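Local coordinates for protein p13 MTCP-1 (Homo sapiens, PDB 1A1X), which binds the PH domains of the kinases AKT1 and AKT2, but not AKT3, and enhances their phosphorylation and activation, at residues Gln65-Leu68 with Met69-Leu72; Arg77-Asp80 with Asn81-Leu85. All blocks are in the same frame, centred on the assembly; numbering follows the deposited sequence.

Contact 1: Gln65-Leu68 with Met69-Leu72; sequences QLPL and MWQL
Pro67 sets the CG-CD edge of its ring on one face of the Trp70 indole, three residues further on, where the chain leaves a loop and enters strand 69-73. The main interaction is a CH-pi contact: Pro67 CG stands 3.7 Å from the centroid of the five-membered ring of Trp70, 20° off the ring normal. This carbon lies above the fusion atom, 3.5 Å from Trp70 CE2, and Pro67 CD, on the same face, stands above the six-membered ring, 3.5 Å from Trp70 CZ2. The two side chains meet at about a right angle. With CG on the backbone-N side (chi1 -89°), the Trp70 indole is carried back toward Pro67. The indole also meets Trp86 edge-to-face and Tyr22 with about 35° between the ring planes.

Apolar packing adds a looser touch from Leu66, whose branch carbon CG approaches the far corner of the indole at an oblique angle, 4.1 Å from Trp70 CH2. Leu66 in turn packs on Ala32 and Val34 of strand 29-36.

The polar bonds lead to other parts of the chain: Pro67 O is hydrogen-bonded to the hydroxyl of Tyr22, and Met69 N to the side-chain oxygen of Asn81.

This is a local aromatic-proline contact at the entry to a barrel strand. Both Pro67 and Trp70 are buried, and the proline offers the indole CG and CD without a polar group at the touching surface. Side-chain attraction between the two segments probably rests on dispersion with a weak CH-pi component, CD being the more polarised of the two carbons because it is bonded to the proline nitrogen, while hydrogen bonds from elsewhere hold the neighbouring backbone.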
loop_
_atom_site.group_PDB
_atom_site.type_symbol
_atom_site.label_atom_id
_atom_site.label_comp_id
_atom_site.label_asym_id
_atom_site.label_seq_id
_atom_site.Cartn_x
_atom_site.Cartn_y
_atom_site.Cartn_z
ATOM N N GLN A 65 10.518 -16.214 -9.257
ATOM C CA GLN A 65 10.242 -15.911 -7.847
ATOM C C GLN A 65 8.725 -15.919 -7.575
ATOM O O GLN A 65 8.279 -16.083 -6.436
ATOM C CB GLN A 65 10.834 -14.549 -7.464
ATOM C CG GLN A 65 12.356 -14.500 -7.513
ATOM C CD GLN A 65 12.896 -13.153 -7.088
ATOM O OE1 GLN A 65 12.910 -12.209 -7.870
ATOM N NE2 GLN A 65 13.323 -13.051 -5.839
ATOM N N LEU A 66 7.952 -15.716 -8.635
ATOM C CA LEU A 66 6.490 -15.705 -8.582
ATOM C C LEU A 66 5.961 -17.109 -8.904
ATOM O O LEU A 66 6.584 -17.862 -9.666
ATOM C CB LEU A 66 5.939 -14.682 -9.586
ATOM C CG LEU A 66 5.688 -13.240 -9.133
ATOM C CD1 LEU A 66 6.292 -12.965 -7.767
ATOM C CD2 LEU A 66 6.213 -12.274 -10.184
ATOM N N PRO A 67 4.783 -17.459 -8.365
ATOM C CA PRO A 67 4.184 -18.777 -8.593
ATOM C C PRO A 67 3.419 -18.959 -9.892
ATOM O O PRO A 67 3.129 -17.996 -10.609
ATOM C CB PRO A 67 3.266 -18.931 -7.384
ATOM C CG PRO A 67 2.745 -17.540 -7.206
ATOM C CD PRO A 67 3.973 -16.666 -7.420
ATOM N N LEU A 68 3.107 -20.219 -10.188
ATOM C CA LEU A 68 2.344 -20.579 -11.378
ATOM C C LEU A 68 0.891 -20.162 -11.175
ATOM O O LEU A 68 0.185 -19.856 -12.136
ATOM C CB LEU A 68 2.385 -22.092 -11.617
ATOM C CG LEU A 68 3.707 -22.790 -11.925
ATOM C CD1 LEU A 68 3.445 -24.276 -12.090
ATOM C CD2 LEU A 68 4.330 -22.228 -13.184
ATOM N N MET A 69 0.447 -20.148 -9.923
ATOM C CA MET A 69 -0.926 -19.777 -9.629
ATOM C C MET A 69 -1.152 -19.337 -8.193
ATOM O O MET A 69 -0.450 -19.763 -7.277
ATOM C CB MET A 69 -1.855 -20.952 -9.911
ATOM C CG MET A 69 -1.584 -22.150 -9.022
ATOM S SD MET A 69 -3.084 -22.845 -8.326
ATOM C CE MET A 69 -3.160 -21.984 -6.785
ATOM N N TRP A 70 -2.171 -18.501 -8.020
ATOM C CA TRP A 70 -2.587 -17.996 -6.718
ATOM C C TRP A 70 -4.073 -18.302 -6.646
ATOM O O TRP A 70 -4.788 -18.087 -7.619
ATOM C CB TRP A 70 -2.398 -16.480 -6.628
ATOM C CG TRP A 70 -1.061 -16.028 -6.150
ATOM C CD1 TRP A 70 -0.489 -16.295 -4.944
ATOM C CD2 TRP A 70 -0.183 -15.114 -6.818
ATOM N NE1 TRP A 70 0.684 -15.590 -4.813
ATOM C CE2 TRP A 70 0.895 -14.856 -5.947
ATOM C CE3 TRP A 70 -0.209 -14.480 -8.069
ATOM C CZ2 TRP A 70 1.942 -13.986 -6.284
ATOM C CZ3 TRP A 70 0.832 -13.617 -8.408
ATOM C CH2 TRP A 70 1.896 -13.378 -7.512
ATOM N N GLN A 71 -4.529 -18.793 -5.501
ATOM C CA GLN A 71 -5.931 -19.122 -5.292
ATOM C C GLN A 71 -6.373 -18.408 -4.021
ATOM O O GLN A 71 -5.723 -18.535 -2.986
ATOM C CB GLN A 71 -6.066 -20.633 -5.123
ATOM C CG GLN A 71 -7.478 -21.149 -4.953
ATOM C CD GLN A 71 -7.510 -22.667 -4.814
ATOM O OE1 GLN A 71 -7.466 -23.207 -3.706
ATOM N NE2 GLN A 71 -7.564 -23.363 -5.945
ATOM N N LEU A 72 -7.459 -17.639 -4.100
ATOM C CA LEU A 72 -7.959 -16.916 -2.933
ATOM C C LEU A 72 -8.207 -17.877 -1.763
ATOM O O LEU A 72 -8.877 -18.906 -1.898
ATOM C CB LEU A 72 -9.212 -16.116 -3.294
ATOM C CG LEU A 72 -9.698 -15.023 -2.338
ATOM C CD1 LEU A 72 -8.563 -14.070 -1.959
ATOM C CD2 LEU A 72 -10.846 -14.258 -3.004
#

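Contact 2: Arg77-Asp80 with Asn81-Leu85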
loop_
_atom_site.group_PDB
_atom_site.type_symbol
_atom_site.label_atom_id
_atom_site.label_comp_id
_atom_site.label_asym_id
_atom_site.label_seq_id
_atom_site.Cartn_x
_atom_site.Cartn_y
_atom_site.Cartn_z
ATOM N N ARG A 77 -5.874 -13.659 1.871
ATOM C CA ARG A 77 -4.561 -14.098 1.454
ATOM C C ARG A 77 -4.724 -15.114 0.342
ATOM O O ARG A 77 -5.835 -15.562 0.064
ATOM C CB ARG A 77 -3.761 -14.658 2.636
ATOM C CG ARG A 77 -4.479 -15.661 3.460
ATOM C CD ARG A 77 -3.944 -15.650 4.881
ATOM N NE ARG A 77 -4.502 -16.769 5.629
ATOM C CZ ARG A 77 -3.966 -17.279 6.731
ATOM N NH1 ARG A 77 -2.848 -16.763 7.237
ATOM N NH2 ARG A 77 -4.512 -18.355 7.284
ATOM N N TYR A 78 -3.630 -15.389 -0.359
ATOM C CA TYR A 78 -3.641 -16.337 -1.463
ATOM C C TYR A 78 -2.726 -17.507 -1.188
ATOM O O TYR A 78 -1.675 -17.351 -0.566
ATOM C CB TYR A 78 -3.157 -15.668 -2.747
ATOM C CG TYR A 78 -4.154 -14.754 -3.409
ATOM C CD1 TYR A 78 -5.050 -15.243 -4.358
ATOM C CD2 TYR A 78 -4.187 -13.397 -3.107
ATOM C CE1 TYR A 78 -5.956 -14.401 -4.992
ATOM C CE2 TYR A 78 -5.084 -12.549 -3.732
ATOM C CZ TYR A 78 -5.967 -13.054 -4.671
ATOM O OH TYR A 78 -6.870 -12.210 -5.276
ATOM N N MET A 79 -3.145 -18.687 -1.626
ATOM C CA MET A 79 -2.312 -19.865 -1.490
ATOM C C MET A 79 -1.832 -20.163 -2.907
ATOM O O MET A 79 -2.639 -20.202 -3.833
ATOM C CB MET A 79 -3.089 -21.064 -0.941
ATOM C CG MET A 79 -2.201 -22.305 -0.810
ATOM S SD MET A 79 -2.993 -23.756 -0.134
ATOM C CE MET A 79 -2.674 -23.535 1.586
ATOM N N ASP A 80 -0.521 -20.308 -3.087
ATOM C CA ASP A 80 0.032 -20.600 -4.399
ATOM C C ASP A 80 0.109 -22.103 -4.671
ATOM O O ASP A 80 -0.363 -22.915 -3.866
ATOM C CB ASP A 80 1.397 -19.921 -4.601
ATOM C CG ASP A 80 2.484 -20.405 -3.626
ATOM O OD1 ASP A 80 2.408 -21.534 -3.098
ATOM O OD2 ASP A 80 3.454 -19.641 -3.410
ATOM N N ASN A 81 0.730 -22.467 -5.788
ATOM C CA ASN A 81 0.864 -23.868 -6.173
ATOM C C ASN A 81 1.812 -24.688 -5.292
ATOM O O ASN A 81 1.767 -25.916 -5.316
ATOM C CB ASN A 81 1.275 -23.969 -7.634
ATOM C CG ASN A 81 2.459 -23.121 -7.941
ATOM O OD1 ASN A 81 2.358 -21.897 -8.003
ATOM N ND2 ASN A 81 3.613 -23.754 -8.083
ATOM N N ASN A 82 2.646 -24.012 -4.505
ATOM C CA ASN A 82 3.576 -24.685 -3.591
ATOM C C ASN A 82 3.025 -24.742 -2.159
ATOM O O ASN A 82 3.743 -25.114 -1.234
ATOM C CB ASN A 82 4.918 -23.956 -3.562
ATOM C CG ASN A 82 5.603 -23.940 -4.903
ATOM O OD1 ASN A 82 6.210 -22.943 -5.294
ATOM N ND2 ASN A 82 5.514 -25.047 -5.619
ATOM N N SER A 83 1.764 -24.347 -1.987
ATOM C CA SER A 83 1.080 -24.311 -0.685
ATOM C C SER A 83 1.489 -23.151 0.216
ATOM O O SER A 83 1.111 -23.119 1.389
ATOM C CB SER A 83 1.231 -25.626 0.091
ATOM O OG SER A 83 0.353 -26.612 -0.408
ATOM N N ARG A 84 2.258 -22.207 -0.319
ATOM C CA ARG A 84 2.685 -21.054 0.460
ATOM C C ARG A 84 1.576 -20.016 0.483
ATOM O O ARG A 84 0.772 -19.946 -0.445
ATOM C CB ARG A 84 3.945 -20.454 -0.135
ATOM C CG ARG A 84 5.080 -21.427 -0.194
ATOM C CD ARG A 84 6.239 -20.841 -0.955
ATOM N NE ARG A 84 7.325 -21.805 -1.118
ATOM C CZ ARG A 84 8.070 -21.906 -2.213
ATOM N NH1 ARG A 84 7.843 -21.100 -3.246
ATOM N NH2 ARG A 84 9.040 -22.811 -2.277
ATOM N N LEU A 85 1.531 -19.226 1.553
ATOM C CA LEU A 85 0.523 -18.187 1.731
ATOM C C LEU A 85 1.079 -16.801 1.482
ATOM O O LEU A 85 2.208 -16.493 1.856
ATOM C CB LEU A 85 -0.077 -18.248 3.136
ATOM C CG LEU A 85 -1.359 -19.056 3.347
ATOM C CD1 LEU A 85 -1.275 -20.388 2.645
ATOM C CD2 LEU A 85 -1.596 -19.247 4.831
#
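Met79 and Leu85 form an antiparallel non-hydrogen-bonded pair with CA atoms 4.6 Å apart, and beyond it a type I turn from Asp80 to Ser83 is closed by Ser83 N to Asp80 O (3.2 Å), with Asp80 N bonded to Arg84 O. The Asp80 carboxylate turns in among the N-H groups of the loop, its CG lying between the backbone N and the carbonyl carbon (chi1 63°). Its OD1 accepts Asn82 N and Arg84 N, each at 2.9 Å, from opposite faces of the carboxylate plane and well out of that plane. Asp80 OD2 takes the indole N-H of Trp86, so the buried carboxylate is gripped at both oxygens. On the face shared by Met79 and Leu85, Met79 CE, turned by a bend at chi3, packs 3.6 Å from Leu85 CD1. The other branch, Leu85 CD2, sits over one face of the Arg77 guanidinium, 3.6 Å from Arg77 CZ, while Arg77 NE bonds to Pro74 O. The Asp80 OD1 to Asn82 N bond forms an Asx turn superimposed on the type I turn. The whole is a hairpin with a type I turn and G1 beta bulge, Ser83 taking the left-handed bulge position, here joining strands 77-80 and 85-94 of the TCL1-family barrel.

Contact 1 closes before contact 2 opens along the chain, and their centres lie 7 Å apart. Strands 69-73 and 77-80 are antiparallel neighbours in the closed eight-stranded barrel, and contact 2 carries the chain on into strand 85-94, so together the two span three consecutive strands. They touch directly: Gln71 N probably bonds to Met79 O between the strands. Asn81, from the turn of contact 2, and Trp86 are common to both neighbourhoods. The loop entering strand 69-73 and the turn leaving strand 77-80 thus lie together at one end of the barrel, so the loop and the turn pack as a unit there.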